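Local atomic coordinates of peptide-binding protein (Photobacterium damsela subsp. piscicida, PDB entry 6SQX), a protein that cleaves bacterial peptidoglycan as a secreted NlpC/P60 endopeptidase, probably by a cysteine-dependent mechanism. Residues Leu93-Ile98 against Met126-Phe131; Gly326-Leu331 against Ser394-Tyr399; Tyr354-Gln359 against Phe468-Leu473. One frame throughout, in Å; residues are numbered along the deposited sequence.

Contact 1: residues Leu93-Ile98 against Met126-Phe131. With EDO (1,2-ethanediol), chain I.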
loop_
_atom_site.group_PDB
_atom_site.type_symbol
_atom_site.label_atom_id
_atom_site.label_comp_id
_atom_site.label_asym_id
_atom_site.label_seq_id
_atom_site.Cartn_x
_atom_site.Cartn_y
_atom_site.Cartn_z
ATOM N N LEU A 93 -0.338 7.137 20.134
ATOM C CA LEU A 93 0.462 7.053 18.906
ATOM C C LEU A 93 0.975 8.424 18.486
ATOM O O LEU A 93 2.107 8.549 18.007
ATOM C CB LEU A 93 -0.344 6.403 17.775
ATOM C CG LEU A 93 -0.604 4.889 17.830
ATOM C CD1 LEU A 93 -1.387 4.403 16.581
ATOM C CD2 LEU A 93 0.672 4.058 17.989
ATOM N N GLU A 94 0.141 9.459 18.611
ATOM C CA GLU A 94 0.577 10.802 18.256
ATOM C C GLU A 94 1.713 11.264 19.142
ATOM O O GLU A 94 2.725 11.787 18.656
ATOM C CB GLU A 94 -0.594 11.774 18.323
ATOM C CG GLU A 94 -1.661 11.478 17.253
ATOM C CD GLU A 94 -1.103 11.583 15.845
ATOM O OE1 GLU A 94 -0.657 12.700 15.484
ATOM O OE2 GLU A 94 -1.120 10.548 15.137
ATOM N N ASN A 95 1.567 11.071 20.446
ATOM C CA ASN A 95 2.639 11.456 21.368
ATOM C C ASN A 95 3.910 10.647 21.123
ATOM O O ASN A 95 5.021 11.191 21.190
ATOM C CB ASN A 95 2.180 11.318 22.824
ATOM C CG ASN A 95 1.247 12.439 23.244
ATOM O OD1 ASN A 95 1.531 13.619 23.022
ATOM N ND2 ASN A 95 0.137 12.077 23.862
ATOM N N ASP A 96 3.763 9.344 20.837
ATOM C CA ASP A 96 4.915 8.509 20.505
ATOM C C ASP A 96 5.640 9.023 19.267
ATOM O O ASP A 96 6.873 8.966 19.202
ATOM C CB ASP A 96 4.485 7.061 20.255
ATOM C CG ASP A 96 4.078 6.326 21.524
ATOM O OD1 ASP A 96 4.270 6.852 22.633
ATOM O OD2 ASP A 96 3.570 5.206 21.387
ATOM N N THR A 97 4.891 9.501 18.267
ATOM C CA THR A 97 5.524 9.965 17.033
ATOM C C THR A 97 6.311 11.243 17.274
ATOM O O THR A 97 7.455 11.375 16.813
ATOM C CB THR A 97 4.451 10.161 15.956
ATOM O OG1 THR A 97 3.757 8.924 15.768
ATOM C CG2 THR A 97 5.068 10.598 14.626
ATOM N N ILE A 98 5.731 12.182 18.030
ATOM C CA ILE A 98 6.459 13.392 18.390
ATOM C C ILE A 98 7.755 13.026 19.100
ATOM O O ILE A 98 8.831 13.527 18.759
ATOM C CB ILE A 98 5.586 14.306 19.274
ATOM C CG1 ILE A 98 4.438 14.900 18.471
ATOM C CG2 ILE A 98 6.416 15.453 19.832
ATOM C CD1 ILE A 98 3.405 15.598 19.339
ATOM N N MET A 126 0.218 20.673 16.200
ATOM C CA MET A 126 -0.640 19.514 16.438
ATOM C C MET A 126 -1.647 19.773 17.548
ATOM O O MET A 126 -2.726 19.172 17.545
ATOM C CB MET A 126 0.200 18.275 16.767
ATOM C CG MET A 126 1.013 17.814 15.569
ATOM S SD MET A 126 2.281 16.612 16.012
ATOM C CE MET A 126 1.328 15.133 16.367
ATOM N N ASN A 127 -1.301 20.629 18.510
ATOM C CA ASN A 127 -2.222 21.063 19.570
ATOM C C ASN A 127 -2.956 19.884 20.214
ATOM O O ASN A 127 -4.189 19.843 20.276
ATOM C CB ASN A 127 -3.203 22.112 19.043
ATOM C CG ASN A 127 -4.090 22.690 20.144
ATOM O OD1 ASN A 127 -3.686 22.772 21.307
ATOM N ND2 ASN A 127 -5.310 23.055 19.786
ATOM N N LEU A 128 -2.185 18.900 20.688
ATOM C CA LEU A 128 -2.773 17.686 21.262
ATOM C C LEU A 128 -3.467 17.905 22.596
ATOM O O LEU A 128 -4.236 17.028 23.018
ATOM C CB LEU A 128 -1.711 16.584 21.417
ATOM C CG LEU A 128 -1.124 16.077 20.107
ATOM C CD1 LEU A 128 -0.091 14.985 20.361
ATOM C CD2 LEU A 128 -2.275 15.576 19.221
ATOM N N LYS A 129 -3.242 19.038 23.250
ATOM C CA LYS A 129 -3.970 19.283 24.487
ATOM C C LYS A 129 -5.479 19.338 24.254
ATOM O O LYS A 129 -6.256 19.099 25.191
ATOM C CB LYS A 129 -3.449 20.542 25.191
ATOM C CG LYS A 129 -3.654 21.825 24.399
ATOM C CD LYS A 129 -3.316 23.051 25.254
ATOM C CE LYS A 129 -3.749 24.351 24.577
ATOM N NZ LYS A 129 -2.894 24.719 23.410
ATOM N N SER A 130 -5.915 19.646 23.039
ATOM C CA SER A 130 -7.333 19.716 22.710
ATOM C C SER A 130 -7.858 18.446 22.034
ATOM O O SER A 130 -8.985 18.441 21.542
ATOM C CB SER A 130 -7.607 20.938 21.823
ATOM O OG SER A 130 -7.030 20.774 20.534
ATOM N N PHE A 131 -7.085 17.369 22.035
ATOM C CA PHE A 131 -7.443 16.174 21.282
ATOM C C PHE A 131 -8.668 15.484 21.880
ATOM O O PHE A 131 -8.750 15.312 23.105
ATOM C CB PHE A 131 -6.276 15.181 21.315
ATOM C CG PHE A 131 -6.545 13.898 20.534
ATOM C CD1 PHE A 131 -7.206 12.828 21.136
ATOM C CD2 PHE A 131 -6.184 13.782 19.183
ATOM C CE1 PHE A 131 -7.495 11.662 20.428
ATOM C CE2 PHE A 131 -6.451 12.613 18.490
ATOM C CZ PHE A 131 -7.109 11.550 19.093
HETATM C C1 EDO I . 1.551 6.995 13.823
HETATM O O1 EDO I . 2.519 7.985 13.440
HETATM C C2 EDO I . 0.561 6.855 12.678
HETATM O O2 EDO I . 0.348 8.154 12.136
#
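Ile-98 and Met-126 meet tip to tip at the close-packed end of this contact, where helix 90-102 faces the exit of helix 118-126. CD1 of Ile-98 rests 3.7 Å from SD of Met-126, and the thioether bends at its last torsion (chi3 72°), which brings the methyl CE round toward the helix. That methyl comes within 3.3 Å of Glu-94 OE1, a close approach that the slight polarity of a thioether methyl may make favourable. The same oxygen takes a hydrogen bond from Trp-209 NE1, so this buried acid has a polar partner although its neighbours here are apolar. Leu-128 packs beside them, its CD1 touching Ile-98 CD1 at 3.7 Å and Glu-94 CB at 3.8 Å.

Toward solvent the packing thins. The side chains of Asn-95 and Leu-128, both partly exposed residues, run antiparallel alongside each other, so that Asn-95 OD1 lies 3.4 Å from Leu-128 CD1, a polar atom against a methyl. On another flank of the helix, Thr-97 OG1 donates to Leu-93 O at 2.8 Å and accepts from O1 of a bound 1,2-ethanediol, probably a crystallisation additive, which also bonds to Leu-207 O.

Asn-127 is the first residue to leave helix 118-126, with positive phi (48°), and His-191 NE2 bonds to Met-126 O just before it. Trp-209, Leu-207 and His-191 all lie in the SH3b1-type domain; a helix and the turn that ends another helix thus pack together on the five-stranded antiparallel sheet of this SH3-like barrel.

Contact 2: residues Gly326-Leu331 against Ser394-Tyr399. With EDO (1,2-ethanediol), chain L.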
loop_
_atom_site.group_PDB
_atom_site.type_symbol
_atom_site.label_atom_id
_atom_site.label_comp_id
_atom_site.label_asym_id
_atom_site.label_seq_id
_atom_site.Cartn_x
_atom_site.Cartn_y
_atom_site.Cartn_z
ATOM N N GLY A 326 1.941 -1.737 -0.134
ATOM C CA GLY A 326 0.919 -0.886 -0.722
ATOM C C GLY A 326 0.543 -1.338 -2.122
ATOM O O GLY A 326 -0.617 -1.239 -2.522
ATOM N N LEU A 327 1.529 -1.829 -2.884
ATOM C CA LEU A 327 1.231 -2.348 -4.220
ATOM C C LEU A 327 0.186 -3.451 -4.141
ATOM O O LEU A 327 -0.786 -3.492 -4.929
ATOM C CB LEU A 327 2.512 -2.923 -4.824
ATOM C CG LEU A 327 2.326 -3.737 -6.104
ATOM C CD1 LEU A 327 1.893 -2.809 -7.309
ATOM C CD2 LEU A 327 3.610 -4.542 -6.456
ATOM N N LEU A 328 0.401 -4.408 -3.226
ATOM C CA LEU A 328 -0.504 -5.548 -3.143
ATOM C C LEU A 328 -1.886 -5.136 -2.640
ATOM O O LEU A 328 -2.908 -5.587 -3.180
ATOM C CB LEU A 328 0.090 -6.650 -2.241
ATOM C CG LEU A 328 1.515 -7.042 -2.656
ATOM C CD1 LEU A 328 2.016 -8.196 -1.726
ATOM C CD2 LEU A 328 1.611 -7.465 -4.133
ATOM N N LYS A 329 -1.938 -4.291 -1.601
ATOM C CA LYS A 329 -3.223 -3.785 -1.134
ATOM C C LYS A 329 -3.986 -3.116 -2.282
ATOM O O LYS A 329 -5.197 -3.321 -2.455
ATOM C CB LYS A 329 -2.968 -2.817 0.030
ATOM C CG LYS A 329 -4.246 -2.157 0.565
ATOM C CD LYS A 329 -3.963 -1.290 1.774
ATOM C CE LYS A 329 -5.143 -0.453 2.209
ATOM N NZ LYS A 329 -6.298 -1.332 2.646
ATOM N N ARG A 330 -3.268 -2.345 -3.120
ATOM C CA ARG A 330 -3.922 -1.599 -4.178
ATOM C C ARG A 330 -4.450 -2.556 -5.249
ATOM O O ARG A 330 -5.600 -2.439 -5.692
ATOM C CB ARG A 330 -2.898 -0.610 -4.746
ATOM C CG ARG A 330 -3.489 0.346 -5.768
ATOM C CD ARG A 330 -2.386 1.310 -6.236
ATOM N NE ARG A 330 -2.974 2.301 -7.125
ATOM C CZ ARG A 330 -2.274 3.208 -7.779
ATOM N NH1 ARG A 330 -0.942 3.254 -7.625
ATOM N NH2 ARG A 330 -2.934 4.065 -8.580
ATOM N N LEU A 331 -3.601 -3.498 -5.707
ATOM C CA LEU A 331 -4.045 -4.442 -6.732
ATOM C C LEU A 331 -5.324 -5.147 -6.271
ATOM O O LEU A 331 -6.315 -5.247 -7.007
ATOM C CB LEU A 331 -2.951 -5.481 -7.006
ATOM C CG LEU A 331 -3.378 -6.718 -7.839
ATOM C CD1 LEU A 331 -3.630 -6.272 -9.262
ATOM C CD2 LEU A 331 -2.334 -7.845 -7.777
ATOM N N SER A 394 10.216 -7.331 6.297
ATOM C CA SER A 394 10.718 -6.162 5.598
ATOM C C SER A 394 10.517 -6.233 4.093
ATOM O O SER A 394 10.920 -5.305 3.393
ATOM C CB SER A 394 12.194 -5.949 5.926
ATOM O OG SER A 394 12.899 -7.133 5.701
ATOM N N HIS A 395 9.881 -7.276 3.587
ATOM C CA HIS A 395 9.501 -7.332 2.181
ATOM C C HIS A 395 8.327 -8.286 2.035
ATOM O O HIS A 395 8.154 -9.203 2.852
ATOM C CB HIS A 395 10.650 -7.789 1.265
ATOM C CG HIS A 395 10.326 -7.624 -0.185
ATOM N ND1 HIS A 395 9.879 -6.424 -0.710
ATOM C CD2 HIS A 395 10.310 -8.521 -1.199
ATOM C CE1 HIS A 395 9.642 -6.585 -2.004
ATOM N NE2 HIS A 395 9.887 -7.844 -2.323
ATOM N N ILE A 396 7.500 -8.059 1.007
ATOM C CA ILE A 396 6.394 -8.966 0.738
ATOM C C ILE A 396 6.126 -8.929 -0.764
ATOM O O ILE A 396 6.356 -7.903 -1.423
ATOM C CB ILE A 396 5.159 -8.597 1.617
ATOM C CG1 ILE A 396 4.081 -9.680 1.560
ATOM C CG2 ILE A 396 4.582 -7.210 1.208
ATOM C CD1 ILE A 396 3.052 -9.495 2.722
ATOM N N GLY A 397 5.636 -10.045 -1.300
ATOM C CA GLY A 397 5.205 -10.091 -2.693
ATOM C C GLY A 397 4.094 -11.105 -2.884
ATOM O O GLY A 397 3.734 -11.854 -1.960
ATOM N N LEU A 398 3.523 -11.124 -4.084
ATOM C CA LEU A 398 2.416 -12.012 -4.429
ATOM C C LEU A 398 2.963 -13.202 -5.213
ATOM O O LEU A 398 3.404 -13.044 -6.353
ATOM C CB LEU A 398 1.361 -11.264 -5.255
ATOM C CG LEU A 398 0.180 -12.119 -5.736
ATOM C CD1 LEU A 398 -0.596 -12.623 -4.521
ATOM C CD2 LEU A 398 -0.699 -11.322 -6.700
ATOM N N TYR A 399 2.962 -14.388 -4.610
ATOM C CA TYR A 399 3.411 -15.599 -5.296
ATOM C C TYR A 399 2.632 -15.808 -6.587
ATOM O O TYR A 399 1.403 -15.723 -6.596
ATOM C CB TYR A 399 3.135 -16.777 -4.363
ATOM C CG TYR A 399 3.510 -18.139 -4.904
ATOM C CD1 TYR A 399 4.843 -18.478 -5.139
ATOM C CD2 TYR A 399 2.537 -19.115 -5.126
ATOM C CE1 TYR A 399 5.192 -19.759 -5.612
ATOM C CE2 TYR A 399 2.873 -20.387 -5.582
ATOM C CZ TYR A 399 4.196 -20.711 -5.823
ATOM O OH TYR A 399 4.488 -21.978 -6.271
HETATM C C1 EDO L . 14.209 -8.846 3.060
HETATM O O1 EDO L . 14.257 -7.466 3.435
HETATM C C2 EDO L . 15.363 -9.592 3.719
HETATM O O2 EDO L . 15.254 -9.486 5.145
#
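The central helix of the papain-like NlpC/P60 core packs here on its antiparallel sheet, through Leu-328 and Leu-331 of helix 326-334 and Ile-396 to Leu-398 of strand 395-405. In this family the nucleophilic cysteine sits at the start of such a helix and the histidine on such a strand. Consistent with that, Cys-324, found here as cysteinesulfonic acid, lies just before the helix, and His-395 opens the strand, its NE2 bonded to Asn-415 OD1. The axes of segments 326-331 and 395-399 approach to 8.7 Å, at 37° between their N-to-C directions.

The side chains that meet are all apolar, and Leu-328 forks over the strand. With CG beside its backbone N (chi1 -52°), its CD1 is laid on the main chain at Gly-397, 3.8 Å from Gly-397 C, and also meets Ile-396 CG2 at 4.0 Å. The other branch, CD2, goes to CB of Leu-398. Leu-383 on the adjacent strand 382-387 touches both Leu-328 and Ile-396 and widens this apolar layer. One helical turn further on, Leu-331 crosses Leu-398 at about a right angle, with Leu-331 CD2 lying 4.0 Å from Leu-398 CD2.

Contact 3: residues Tyr354-Gln359 against Phe468-Leu473; sequences YSMYDQ and FNTTLL
Strand 353-355 closes one edge of the six-stranded antiparallel sheet, and Tyr-354 to Met-356 join it by pairing with Phe-468 to Thr-470. Tyr-354 and Thr-470 form a hydrogen-bonded pair: Tyr-354 N donates to Thr-470 O at 2.9 Å, and Thr-470 N answers to Tyr-354 O at 3.0 Å. A third rung runs from Met-356 N to Phe-468 O, 2.8 Å long and fairly straight (161° at the hydrogen).

Between these rungs, Ser-355 and Asn-469 make the non-hydrogen-bonded pair, their side chains sharing one face. A water links them, accepting from Ser-355 OG and donating to Asn-469 OD1 at 2.7 Å, while Asn-469 ND2 bonds to Ser-385 OG on the next strand.

Ser-355 OG also accepts from Tyr-357 N, an ST turn that leads the chain out of the edge strand into a type I turn from Met-356 to Gln-359. The side chain of Gln-359 reaches back, NE2 donating to Tyr-354 OH at 2.8 Å, with the hydroxyl oxygen in the plane of the amide.

On the face opposite Ser-355, Tyr-354 and Thr-470 point the same way side by side, and Thr-470 OG1 lies in the plane of the tyrosine ring at its edge, 3.6 Å from Tyr-354 CD2. Met-356 bends at chi3 (-88°) and brings CE to the edge of the Phe-468 ring, near its plane and 3.6 Å from Phe-468 CD1. Its SD makes an oblique Met-aromatic contact with the same ring, 71° off the ring normal. The methyl CE of Met-356 is also pressed against Thr-470 CG2, only 3.4 Å away, tighter than usual for two carbons.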
loop_
_atom_site.group_PDB
_atom_site.type_symbol
_atom_site.label_atom_id
_atom_site.label_comp_id
_atom_site.label_asym_id
_atom_site.label_seq_id
_atom_site.Cartn_x
_atom_site.Cartn_y
_atom_site.Cartn_z
ATOM N N TYR A 354 2.111 -19.096 7.631
ATOM C CA TYR A 354 2.920 -20.303 7.725
ATOM C C TYR A 354 4.373 -19.856 7.723
ATOM O O TYR A 354 4.893 -19.418 6.684
ATOM C CB TYR A 354 2.628 -21.237 6.552
ATOM C CG TYR A 354 3.483 -22.472 6.559
ATOM C CD1 TYR A 354 3.414 -23.384 7.608
ATOM C CD2 TYR A 354 4.369 -22.729 5.521
ATOM C CE1 TYR A 354 4.205 -24.508 7.616
ATOM C CE2 TYR A 354 5.165 -23.865 5.521
ATOM C CZ TYR A 354 5.084 -24.743 6.577
ATOM O OH TYR A 354 5.859 -25.880 6.587
ATOM N N SER A 355 5.031 -19.963 8.874
ATOM C CA SER A 355 6.418 -19.538 9.017
ATOM C C SER A 355 7.372 -20.672 8.658
ATOM O O SER A 355 7.257 -21.794 9.169
ATOM C CB SER A 355 6.700 -19.067 10.443
ATOM O OG SER A 355 8.103 -19.015 10.690
ATOM N N MET A 356 8.347 -20.361 7.809
ATOM C CA MET A 356 9.393 -21.293 7.409
ATOM C C MET A 356 10.725 -20.928 8.052
ATOM O O MET A 356 11.790 -21.263 7.531
ATOM C CB MET A 356 9.495 -21.346 5.884
ATOM C CG MET A 356 8.371 -22.151 5.260
ATOM S SD MET A 356 8.201 -21.927 3.485
ATOM C CE MET A 356 7.101 -20.520 3.492
ATOM N N TYR A 357 10.657 -20.244 9.200
ATOM C CA TYR A 357 11.833 -19.914 10.006
ATOM C C TYR A 357 12.702 -21.134 10.303
ATOM O O TYR A 357 13.933 -21.035 10.337
ATOM C CB TYR A 357 11.347 -19.313 11.333
ATOM C CG TYR A 357 12.410 -19.132 12.397
ATOM C CD1 TYR A 357 13.283 -18.063 12.359
ATOM C CD2 TYR A 357 12.510 -20.011 13.465
ATOM C CE1 TYR A 357 14.250 -17.872 13.324
ATOM C CE2 TYR A 357 13.477 -19.837 14.433
ATOM C CZ TYR A 357 14.339 -18.759 14.369
ATOM O OH TYR A 357 15.300 -18.583 15.345
ATOM N N ASP A 358 12.093 -22.281 10.567
ATOM C CA ASP A 358 12.904 -23.434 10.927
ATOM C C ASP A 358 13.279 -24.288 9.726
ATOM O O ASP A 358 13.692 -25.433 9.904
ATOM C CB ASP A 358 12.218 -24.263 12.016
ATOM C CG ASP A 358 10.836 -24.715 11.620
ATOM O OD1 ASP A 358 10.333 -24.283 10.554
ATOM O OD2 ASP A 358 10.245 -25.509 12.387
ATOM N N GLN A 359 13.154 -23.761 8.508
ATOM C CA GLN A 359 13.310 -24.576 7.311
ATOM C C GLN A 359 14.428 -24.048 6.428
ATOM O O GLN A 359 14.618 -22.837 6.300
ATOM C CB GLN A 359 12.005 -24.682 6.548
ATOM C CG GLN A 359 10.860 -25.025 7.473
ATOM C CD GLN A 359 9.765 -25.759 6.776
ATOM O OE1 GLN A 359 10.021 -26.639 5.948
ATOM N NE2 GLN A 359 8.521 -25.419 7.110
ATOM N N PHE A 468 10.665 -15.947 6.889
ATOM C CA PHE A 468 10.228 -16.317 5.546
ATOM C C PHE A 468 8.896 -17.023 5.719
ATOM O O PHE A 468 8.821 -18.021 6.441
ATOM C CB PHE A 468 11.287 -17.257 4.945
ATOM C CG PHE A 468 11.073 -17.603 3.485
ATOM C CD1 PHE A 468 10.059 -18.469 3.083
ATOM C CD2 PHE A 468 11.913 -17.081 2.525
ATOM C CE1 PHE A 468 9.882 -18.790 1.738
ATOM C CE2 PHE A 468 11.740 -17.385 1.175
ATOM C CZ PHE A 468 10.721 -18.225 0.772
ATOM N N ASN A 469 7.839 -16.503 5.113
ATOM C CA ASN A 469 6.488 -16.962 5.430
ATOM C C ASN A 469 5.649 -16.992 4.169
ATOM O O ASN A 469 5.896 -16.243 3.236
ATOM C CB ASN A 469 5.734 -16.025 6.391
ATOM C CG ASN A 469 6.607 -15.512 7.513
ATOM O OD1 ASN A 469 6.935 -16.260 8.438
ATOM N ND2 ASN A 469 7.012 -14.249 7.441
ATOM N N THR A 470 4.636 -17.839 4.154
ATOM C CA THR A 470 3.585 -17.781 3.156
ATOM C C THR A 470 2.248 -17.587 3.854
ATOM O O THR A 470 2.022 -18.134 4.949
ATOM C CB THR A 470 3.524 -19.047 2.271
ATOM O OG1 THR A 470 3.380 -20.207 3.096
ATOM C CG2 THR A 470 4.781 -19.165 1.404
ATOM N N THR A 471 1.354 -16.830 3.225
ATOM C CA THR A 471 0.018 -16.576 3.763
ATOM C C THR A 471 -0.992 -16.734 2.632
ATOM O O THR A 471 -0.994 -15.938 1.688
ATOM C CB THR A 471 -0.054 -15.161 4.358
ATOM O OG1 THR A 471 1.020 -14.957 5.294
ATOM C CG2 THR A 471 -1.426 -14.908 5.022
ATOM N N LEU A 472 -1.869 -17.724 2.719
ATOM C CA LEU A 472 -2.945 -17.852 1.742
ATOM C C LEU A 472 -3.993 -16.775 1.983
ATOM O O LEU A 472 -4.365 -16.510 3.125
ATOM C CB LEU A 472 -3.643 -19.197 1.944
ATOM C CG LEU A 472 -2.909 -20.443 1.508
ATOM C CD1 LEU A 472 -3.799 -21.681 1.794
ATOM C CD2 LEU A 472 -2.576 -20.329 0.051
ATOM N N LEU A 473 -4.544 -16.212 0.909
ATOM C CA LEU A 473 -5.620 -15.242 1.026
ATOM C C LEU A 473 -7.002 -15.878 0.964
ATOM O O LEU A 473 -7.981 -15.245 1.374
ATOM C CB LEU A 473 -5.526 -14.216 -0.101
ATOM C CG LEU A 473 -4.228 -13.423 -0.132
ATOM C CD1 LEU A 473 -4.309 -12.445 -1.296
ATOM C CD2 LEU A 473 -4.019 -12.656 1.186
HETATM O O HOH W 1 9.271 -16.636 9.777
#

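Contacts 2 and 3 both reach one sheet of the catalytic domain: strand 382-387 lies between strand 395-405 of contact 2 and strand 467-472 of contact 3. Their centres are 15 Å apart and their nearest atoms about 5 Å, without touching, and their segments alternate along the chain (326-331, 354-359, 394-399, 468-473). Contact 2 lies beside the probable active site marked by oxidised Cys-324, whereas contact 3 completes the sheet toward its edge. Contact 1 is separate, closing earlier in the chain beside the SH3b1-type domain, with its centre 31 Å from that of contact 2 and 37 Å from that of contact 3.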